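Local coordinates for sepf-like protein (Archaeoglobus fulgidus, PDB 3ZIE) that probably acts in cell division as an archaeal relative of SepF, a protein that ties the Z ring to the membrane, at residues P15-E20 and N25-D30; K46-L51 and V67-T72. The protein carries 1 engineered substitution. All blocks are in the same frame, centred on the assembly; numbering follows the deposited sequence.

Contact 1: P15-E20 and N25-D30; sequences PEIKRE and NIVVAD
Val27 reaches from its strand into the sheet-facing side of helix 14-22 with both methyl groups, each meeting a different residue of the helix. With CG1 anti to the backbone N (chi1 176°), that branch comes within 4.1 Å of Ile17 CG1, the two side chains crossing at about a right angle, while Val27 CG2 sits 3.8 Å from Glu20 CB. This is the close-packed half of the contact, and Ile17 continues it onto Ala6 of strand 2-7 and Leu48 of helix 38-55. Farther along the helix, Asn25 N donates to Glu20 O over 3.0 Å, so the chain is pinned to the helix just before it enters the strand. A bend at chi2 (-74°) folds the Glu20 carboxylate back beside the Asn25 side chain; its OE2 forms a salt bridge with Arg4 and a hydrogen bond with Tyr2. Replacing Asn25 by alanine keeps the backbone bond but is likely to open a gap beside OE1 and remove its polar neighbour, with the grip on OE2 remaining. The solvent side is looser: exposed Arg19 forms a salt bridge from NH1 to Glu16 OE1 at 2.8 Å, and Glu16 also packs on Ile81 of the second subunit. Such a helix, laid on the strand that follows it, is the second half of a beta-alpha-beta crossover, here linking the parallel strands 2-7 and 26-30.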
ATOM      1  N   PRO B  15      -5.496 -14.659 -10.859  1.00 15.17           N
ATOM      2  CA  PRO B  15      -4.539 -14.822 -11.944  1.00 13.36           C
ATOM      3  C   PRO B  15      -3.933 -13.472 -12.403  1.00 13.67           C
ATOM      4  O   PRO B  15      -2.738 -13.420 -12.739  1.00 12.59           O
ATOM      5  CB  PRO B  15      -5.405 -15.502 -13.042  1.00 16.08           C
ATOM      6  CG  PRO B  15      -6.472 -16.252 -12.198  1.00 15.98           C
ATOM      7  CD  PRO B  15      -6.824 -15.177 -11.245  1.00 15.12           C
ATOM      8  N   GLU B  16      -4.713 -12.382 -12.412  1.00 12.59           N
ATOM      9  CA  GLU B  16      -4.124 -11.065 -12.788  1.00 13.42           C
ATOM     10  C   GLU B  16      -3.174 -10.521 -11.694  1.00 11.48           C
ATOM     11  O   GLU B  16      -2.217  -9.839 -12.023  1.00 13.05           O
ATOM     12  CB  GLU B  16      -5.198  -9.997 -13.135  1.00 12.99           C
ATOM     13  CG  GLU B  16      -4.621  -8.584 -13.490  1.00 16.52           C
ATOM     14  CD  GLU B  16      -3.625  -8.598 -14.667  1.00 20.86           C
ATOM     15  OE1 GLU B  16      -3.736  -9.497 -15.511  1.00 23.34           O
ATOM     16  OE2 GLU B  16      -2.707  -7.755 -14.738  1.00 20.98           O
ATOM     17  N   ILE B  17      -3.464 -10.782 -10.412  1.00 11.07           N
ATOM     18  CA  ILE B  17      -2.521 -10.420  -9.303  1.00 10.87           C
ATOM     19  C   ILE B  17      -1.200 -11.155  -9.510  1.00  9.87           C
ATOM     20  O   ILE B  17      -0.094 -10.577  -9.401  1.00  9.88           O
ATOM     21  CB  ILE B  17      -3.157 -10.682  -7.947  1.00  9.82           C
ATOM     22  CG1 ILE B  17      -4.371  -9.721  -7.750  1.00 10.38           C
ATOM     23  CG2 ILE B  17      -2.109 -10.665  -6.788  1.00  9.78           C
ATOM     24  CD1 ILE B  17      -5.316 -10.168  -6.552  1.00 11.49           C
ATOM     25  N   LYS B  18      -1.305 -12.435  -9.866  1.00 10.19           N
ATOM     26  CA  LYS B  18      -0.085 -13.224 -10.089  1.00 10.56           C
ATOM     27  C   LYS B  18       0.723 -12.599 -11.204  1.00  9.87           C
ATOM     28  O   LYS B  18       1.951 -12.457 -11.080  1.00 11.10           O
ATOM     29  CB  LYS B  18      -0.397 -14.704 -10.397  1.00 11.55           C
ATOM     30  CG  LYS B  18      -0.895 -15.458  -9.186  1.00 14.49           C
ATOM     31  CD  LYS B  18      -1.333 -16.822  -9.611  1.00 19.97           C
ATOM     32  CE  LYS B  18      -1.252 -17.785  -8.441  1.00 21.37           C
ATOM     33  NZ  LYS B  18      -1.695 -19.167  -8.916  1.00 23.45           N
ATOM     34  N   ARG B  19       0.050 -12.240 -12.301  1.00  9.60           N
ATOM     35  CA  ARG B  19       0.709 -11.663 -13.459  1.00 11.11           C
ATOM     36  C   ARG B  19       1.464 -10.369 -13.106  1.00  9.64           C
ATOM     37  O   ARG B  19       2.614 -10.172 -13.539  1.00  9.97           O
ATOM     38  CB  ARG B  19      -0.287 -11.386 -14.606  1.00 11.39           C
ATOM     39  CG  ARG B  19      -0.085 -12.238 -15.853  1.00 20.33           C
ATOM     40  CD  ARG B  19      -1.264 -12.049 -16.883  1.00 24.66           C
ATOM     41  NE  ARG B  19      -2.129 -13.228 -16.795  1.00 28.42           N
ATOM     42  CZ  ARG B  19      -3.427 -13.257 -16.465  1.00 27.36           C
ATOM     43  NH1 ARG B  19      -4.146 -12.148 -16.256  1.00 25.09           N
ATOM     44  NH2 ARG B  19      -4.011 -14.444 -16.408  1.00 28.38           N
ATOM     45  N   GLU B  20       0.834  -9.506 -12.322  1.00  8.37           N
ATOM     46  CA  GLU B  20       1.490  -8.234 -11.884  1.00  8.81           C
ATOM     47  C   GLU B  20       2.746  -8.453 -11.012  1.00  8.53           C
ATOM     48  O   GLU B  20       3.791  -7.845 -11.242  1.00  9.93           O
ATOM     49  CB  GLU B  20       0.447  -7.332 -11.171  1.00  8.86           C
ATOM     50  CG  GLU B  20      -0.600  -6.801 -12.139  1.00 11.94           C
ATOM     51  CD  GLU B  20      -0.030  -5.675 -13.042  1.00 16.70           C
ATOM     52  OE1 GLU B  20       1.203  -5.575 -13.189  1.00 17.32           O
ATOM     53  OE2 GLU B  20      -0.817  -4.884 -13.604  1.00 18.42           O
ATOM     54  N   ASN B  25       5.856  -5.945 -10.328  1.00  8.03           N
ATOM     55  CA  ASN B  25       5.006  -4.887  -9.737  1.00  8.62           C
ATOM     56  C   ASN B  25       4.464  -5.252  -8.346  1.00  8.60           C
ATOM     57  O   ASN B  25       4.523  -6.429  -7.949  1.00  7.21           O
ATOM     58  CB  ASN B  25       3.900  -4.499 -10.723  1.00  7.75           C
ATOM     59  CG  ASN B  25       4.471  -3.975 -12.034  1.00  9.59           C
ATOM     60  OD1 ASN B  25       4.022  -4.359 -13.154  1.00 12.09           O
ATOM     61  ND2 ASN B  25       5.469  -3.117 -11.928  1.00  5.86           N
ATOM     62  N   ILE B  26       3.931  -4.242  -7.631  1.00  7.62           N
ATOM     63  CA  ILE B  26       3.418  -4.382  -6.252  1.00  7.01           C
ATOM     64  C   ILE B  26       1.891  -4.363  -6.365  1.00  8.41           C
ATOM     65  O   ILE B  26       1.326  -3.559  -7.144  1.00  8.21           O
ATOM     66  CB  ILE B  26       3.926  -3.260  -5.349  1.00  7.78           C
ATOM     67  CG1 ILE B  26       5.469  -3.394  -5.182  1.00  8.38           C
ATOM     68  CG2 ILE B  26       3.166  -3.194  -3.912  1.00  7.48           C
ATOM     69  CD1 ILE B  26       6.144  -2.150  -4.702  1.00  9.25           C
ATOM     70  N   VAL B  27       1.227  -5.258  -5.633  1.00  6.67           N
ATOM     71  CA  VAL B  27      -0.233  -5.257  -5.599  1.00  7.01           C
ATOM     72  C   VAL B  27      -0.716  -5.047  -4.178  1.00  7.62           C
ATOM     73  O   VAL B  27      -0.229  -5.725  -3.245  1.00  7.26           O
ATOM     74  CB  VAL B  27      -0.826  -6.587  -6.101  1.00  7.72           C
ATOM     75  CG1 VAL B  27      -2.366  -6.579  -5.965  1.00  8.65           C
ATOM     76  CG2 VAL B  27      -0.397  -6.860  -7.539  1.00  7.84           C
ATOM     77  N   VAL B  28      -1.643  -4.103  -4.012  1.00  7.09           N
ATOM     78  CA  VAL B  28      -2.330  -3.922  -2.745  1.00  8.42           C
ATOM     79  C   VAL B  28      -3.746  -4.453  -3.005  1.00  9.85           C
ATOM     80  O   VAL B  28      -4.487  -3.960  -3.863  1.00 10.58           O
ATOM     81  CB  VAL B  28      -2.321  -2.460  -2.267  1.00  8.99           C
ATOM     82  CG1 VAL B  28      -3.081  -2.312  -0.863  1.00 10.42           C
ATOM     83  CG2 VAL B  28      -0.875  -1.983  -2.066  1.00  8.78           C
ATOM     84  N   ALA B  29      -4.107  -5.531  -2.318  1.00 11.06           N
ATOM     85  CA  ALA B  29      -5.405  -6.197  -2.573  1.00 12.40           C
ATOM     86  C   ALA B  29      -6.429  -5.883  -1.491  1.00 13.33           C
ATOM     87  O   ALA B  29      -6.150  -6.027  -0.269  1.00 13.86           O
ATOM     88  CB  ALA B  29      -5.172  -7.712  -2.699  1.00 12.36           C
ATOM     89  N   ASP B  30      -7.625  -5.442  -1.925  1.00 13.53           N
ATOM     90  CA  ASP B  30      -8.712  -5.186  -1.006  1.00 13.05           C
ATOM     91  C   ASP B  30      -9.467  -6.484  -0.865  1.00 12.33           C
ATOM     92  O   ASP B  30      -9.964  -6.992  -1.868  1.00 12.46           O
ATOM     93  CB  ASP B  30      -9.648  -4.108  -1.574  1.00 14.56           C
ATOM     94  CG  ASP B  30     -10.731  -3.690  -0.581  1.00 18.13           C
ATOM     95  OD1 ASP B  30     -10.829  -4.264   0.510  1.00 20.70           O
ATOM     96  OD2 ASP B  30     -11.489  -2.727  -0.863  1.00 23.96           O
TER

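Contact 2: K46-L51 and V67-T72; sequences KDLRQL and VIMTPT. Engineered in segment 67-72: Met69 (natural residue Ile).
Leu48 and Leu51, about one turn apart on helix 38-55, close over Met69 of strand 66-70 in a split beta-alpha-beta arrangement: the helix lies in the connection from strand 26-30 to strand 58-62, and strand 66-70 runs antiparallel to both, between them in the sheet. Apolar packing dominates. Met69, an engineered selenomethionine replacing the natural isoleucine, rises from the sheet and crosses Leu48 at about a right angle. The leucine presents its whole fork to the selenium, with Leu48 CD1 and Leu48 CD2 both 3.7 Å from Met69 SE. Leu51 adds one branch, its CD2 lying 3.9 Å from Met69 CE. Ile59 of strand 58-62 and Ile17 of helix 14-22 also touch both Leu48 and Met69, so the selenium end is buried in a shared apolar layer. The ionic pair lies on the helix's outer side, where Lys46 NZ forms a salt bridge with Asp47 OD1 at 2.8 Å, well away from the strand segment. The remaining kind of contact is between carbon and backbone oxygen. A bend at chi3 (75°) places Met69 CE 3.3 Å from Leu48 O.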
ATOM      1  N   LYS B  46      -4.545 -18.539   0.678  1.00 11.49           N
ATOM      2  CA  LYS B  46      -3.640 -19.655   0.386  1.00 13.58           C
ATOM      3  C   LYS B  46      -2.900 -19.404  -0.967  1.00 13.24           C
ATOM      4  O   LYS B  46      -1.683 -19.538  -1.065  1.00 12.10           O
ATOM      5  CB  LYS B  46      -4.378 -20.994   0.334  1.00 15.02           C
ATOM      6  CG  LYS B  46      -3.493 -22.187  -0.193  1.00 19.02           C
ATOM      7  CD  LYS B  46      -4.319 -23.444  -0.545  1.00 23.92           C
ATOM      8  CE  LYS B  46      -5.231 -23.257  -1.817  1.00 28.94           C
ATOM      9  NZ  LYS B  46      -4.535 -23.448  -3.165  1.00 28.14           N
ATOM     10  N   ASP B  47      -3.645 -19.060  -2.005  1.00 12.66           N
ATOM     11  CA  ASP B  47      -2.998 -18.770  -3.286  1.00 14.02           C
ATOM     12  C   ASP B  47      -2.010 -17.603  -3.210  1.00 11.77           C
ATOM     13  O   ASP B  47      -0.959 -17.656  -3.788  1.00 11.19           O
ATOM     14  CB  ASP B  47      -4.018 -18.505  -4.392  1.00 14.06           C
ATOM     15  CG  ASP B  47      -4.892 -19.714  -4.699  1.00 19.28           C
ATOM     16  OD1 ASP B  47      -4.579 -20.881  -4.328  1.00 18.20           O
ATOM     17  OD2 ASP B  47      -5.905 -19.464  -5.342  1.00 20.08           O
ATOM     18  N   LEU B  48      -2.349 -16.538  -2.490  1.00 12.26           N
ATOM     19  CA  LEU B  48      -1.485 -15.355  -2.486  1.00 10.97           C
ATOM     20  C   LEU B  48      -0.240 -15.572  -1.627  1.00 11.35           C
ATOM     21  O   LEU B  48       0.842 -15.087  -1.970  1.00 10.11           O
ATOM     22  CB  LEU B  48      -2.234 -14.119  -1.989  1.00 12.03           C
ATOM     23  CG  LEU B  48      -3.402 -13.694  -2.906  1.00 10.78           C
ATOM     24  CD1 LEU B  48      -3.860 -12.423  -2.284  1.00 15.01           C
ATOM     25  CD2 LEU B  48      -2.899 -13.490  -4.317  1.00 15.45           C
ATOM     26  N   ARG B  49      -0.389 -16.318  -0.523  1.00 10.00           N
ATOM     27  CA  ARG B  49       0.763 -16.741   0.254  1.00 11.15           C
ATOM     28  C   ARG B  49       1.715 -17.680  -0.509  1.00 11.17           C
ATOM     29  O   ARG B  49       2.964 -17.564  -0.405  1.00 10.99           O
ATOM     30  CB  ARG B  49       0.312 -17.367   1.585  1.00 13.15           C
ATOM     31  CG  ARG B  49      -0.282 -16.277   2.528  1.00 11.48           C
ATOM     32  CD  ARG B  49      -0.649 -16.879   3.880  1.00 14.31           C
ATOM     33  NE  ARG B  49      -1.615 -16.067   4.615  1.00 14.88           N
ATOM     34  CZ  ARG B  49      -1.341 -14.902   5.208  1.00 18.00           C
ATOM     35  NH1 ARG B  49      -0.115 -14.393   5.176  1.00 16.51           N
ATOM     36  NH2 ARG B  49      -2.300 -14.255   5.853  1.00 17.88           N
ATOM     37  N   GLN B  50       1.158 -18.610  -1.255  1.00 10.63           N
ATOM     38  CA  GLN B  50       1.982 -19.479  -2.107  1.00 11.94           C
ATOM     39  C   GLN B  50       2.728 -18.672  -3.178  1.00 10.82           C
ATOM     40  O   GLN B  50       3.904 -18.927  -3.444  1.00 10.84           O
ATOM     41  CB  GLN B  50       1.126 -20.566  -2.767  1.00 13.36           C
ATOM     42  CG  GLN B  50       1.999 -21.641  -3.482  1.00 19.01           C
ATOM     43  CD  GLN B  50       3.018 -22.313  -2.545  1.00 23.79           C
ATOM     44  OE1 GLN B  50       4.242 -22.242  -2.772  1.00 27.40           O
ATOM     45  NE2 GLN B  50       2.528 -22.914  -1.473  1.00 23.30           N
ATOM     46  N   LEU B  51       2.029 -17.722  -3.801  1.00 10.52           N
ATOM     47  CA  LEU B  51       2.659 -16.758  -4.727  1.00 11.09           C
ATOM     48  C   LEU B  51       3.855 -16.038  -4.108  1.00 10.87           C
ATOM     49  O   LEU B  51       4.930 -16.021  -4.712  1.00  9.96           O
ATOM     50  CB  LEU B  51       1.625 -15.734  -5.275  1.00 10.58           C
ATOM     51  CG  LEU B  51       2.091 -14.564  -6.174  1.00 13.37           C
ATOM     52  CD1 LEU B  51       2.671 -15.094  -7.512  1.00 14.88           C
ATOM     53  CD2 LEU B  51       0.865 -13.702  -6.448  1.00 12.61           C
ATOM     54  N   VAL B  67      -4.270  -6.422   1.962  1.00 10.62           N
ATOM     55  CA  VAL B  67      -3.042  -7.199   2.069  1.00 11.99           C
ATOM     56  C   VAL B  67      -2.076  -6.588   1.060  1.00 12.50           C
ATOM     57  O   VAL B  67      -2.452  -6.308  -0.063  1.00 12.71           O
ATOM     58  CB  VAL B  67      -3.342  -8.689   1.706  1.00 13.42           C
ATOM     59  CG1 VAL B  67      -2.149  -9.480   1.716  1.00 15.74           C
ATOM     60  CG2 VAL B  67      -4.218  -9.297   2.802  1.00 14.63           C
ATOM     61  N   ILE B  68      -0.832  -6.384   1.451  1.00 11.90           N
ATOM     62  CA  ILE B  68       0.169  -5.809   0.553  1.00 10.09           C
ATOM     63  C   ILE B  68       1.033  -6.971   0.064  1.00 11.52           C
ATOM     64  O   ILE B  68       1.535  -7.766   0.873  1.00  9.42           O
ATOM     65  CB  ILE B  68       1.072  -4.790   1.255  1.00 10.51           C
ATOM     66  CG1 ILE B  68       0.282  -3.609   1.856  1.00 11.00           C
ATOM     67  CG2 ILE B  68       2.119  -4.265   0.265  1.00 10.97           C
ATOM     68  CD1 ILE B  68       1.078  -2.780   2.931  1.00 11.55           C
HETATM   69  N   MSE B  69       1.200  -7.069  -1.246  1.00 10.46           N
HETATM   70  CA  MSE B  69       2.018  -8.127  -1.831  1.00 12.61           C
HETATM   71  C   MSE B  69       3.149  -7.544  -2.624  1.00 11.63           C
HETATM   72  O   MSE B  69       2.919  -6.677  -3.489  1.00 11.19           O
HETATM   73  CB  MSE B  69       1.115  -8.959  -2.753  1.00 12.09           C
HETATM   74  CG  MSE B  69      -0.004  -9.644  -1.901  1.00 17.01           C
HETATM   75 SE   MSE B  69      -0.711 -10.735  -3.258  1.00 31.11          SE
HETATM   76  CE  MSE B  69       1.056 -11.930  -2.959  1.00  9.36           C
ATOM     77  N   THR B  70       4.375  -8.014  -2.374  1.00 11.51           N
ATOM     78  CA  THR B  70       5.528  -7.441  -3.102  1.00  9.92           C
ATOM     79  C   THR B  70       6.217  -8.500  -3.968  1.00  9.78           C
ATOM     80  O   THR B  70       6.141  -9.711  -3.629  1.00 10.32           O
ATOM     81  CB  THR B  70       6.571  -6.868  -2.156  1.00 11.14           C
ATOM     82  OG1 THR B  70       6.989  -7.875  -1.239  1.00 12.20           O
ATOM     83  CG2 THR B  70       5.993  -5.683  -1.352  1.00 11.80           C
ATOM     84  N   PRO B  71       6.905  -8.062  -5.045  1.00  8.76           N
ATOM     85  CA  PRO B  71       7.609  -8.993  -5.886  1.00  8.39           C
ATOM     86  C   PRO B  71       9.026  -9.259  -5.368  1.00  9.73           C
ATOM     87  O   PRO B  71       9.435  -8.699  -4.331  1.00  8.78           O
ATOM     88  CB  PRO B  71       7.698  -8.227  -7.222  1.00  8.71           C
ATOM     89  CG  PRO B  71       7.954  -6.776  -6.731  1.00  7.27           C
ATOM     90  CD  PRO B  71       6.938  -6.680  -5.616  1.00  7.43           C
ATOM     91  N   THR B  72       9.785 -10.078  -6.099  1.00  8.99           N
ATOM     92  CA  THR B  72      11.109 -10.524  -5.613  1.00  9.29           C
ATOM     93  C   THR B  72      11.935  -9.301  -5.212  1.00 10.79           C
ATOM     94  O   THR B  72      11.989  -8.305  -5.973  1.00  9.93           O
ATOM     95  CB  THR B  72      11.852 -11.260  -6.747  1.00 10.22           C
ATOM     96  OG1 THR B  72      10.981 -12.246  -7.311  1.00 10.35           O
ATOM     97  CG2 THR B  72      13.184 -11.956  -6.246  1.00  8.39           C
TER

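Contacts 1 and 2 show how two helices can share one sheet face through neighbouring strands; their centres are about 8 Å apart. The strands themselves are joined by probable backbone hydrogen bonds, Met69 N to Val27 O at 2.8 Å and Ala29 N to Val67 O at 2.9 Å, which set Val27 and Met69 side by side on the face covered by the helices. Packing adds to this tie, with Ile26 CG2 lying 3.5 Å from Met69 O and Asn25 O lying 3.4 Å from Pro71 CD. The same strands also meet the second subunit: Ile26 packs on Ile26 of that subunit, and Ile68 on its Ile3, consistent with a dimer built partly through the sheet.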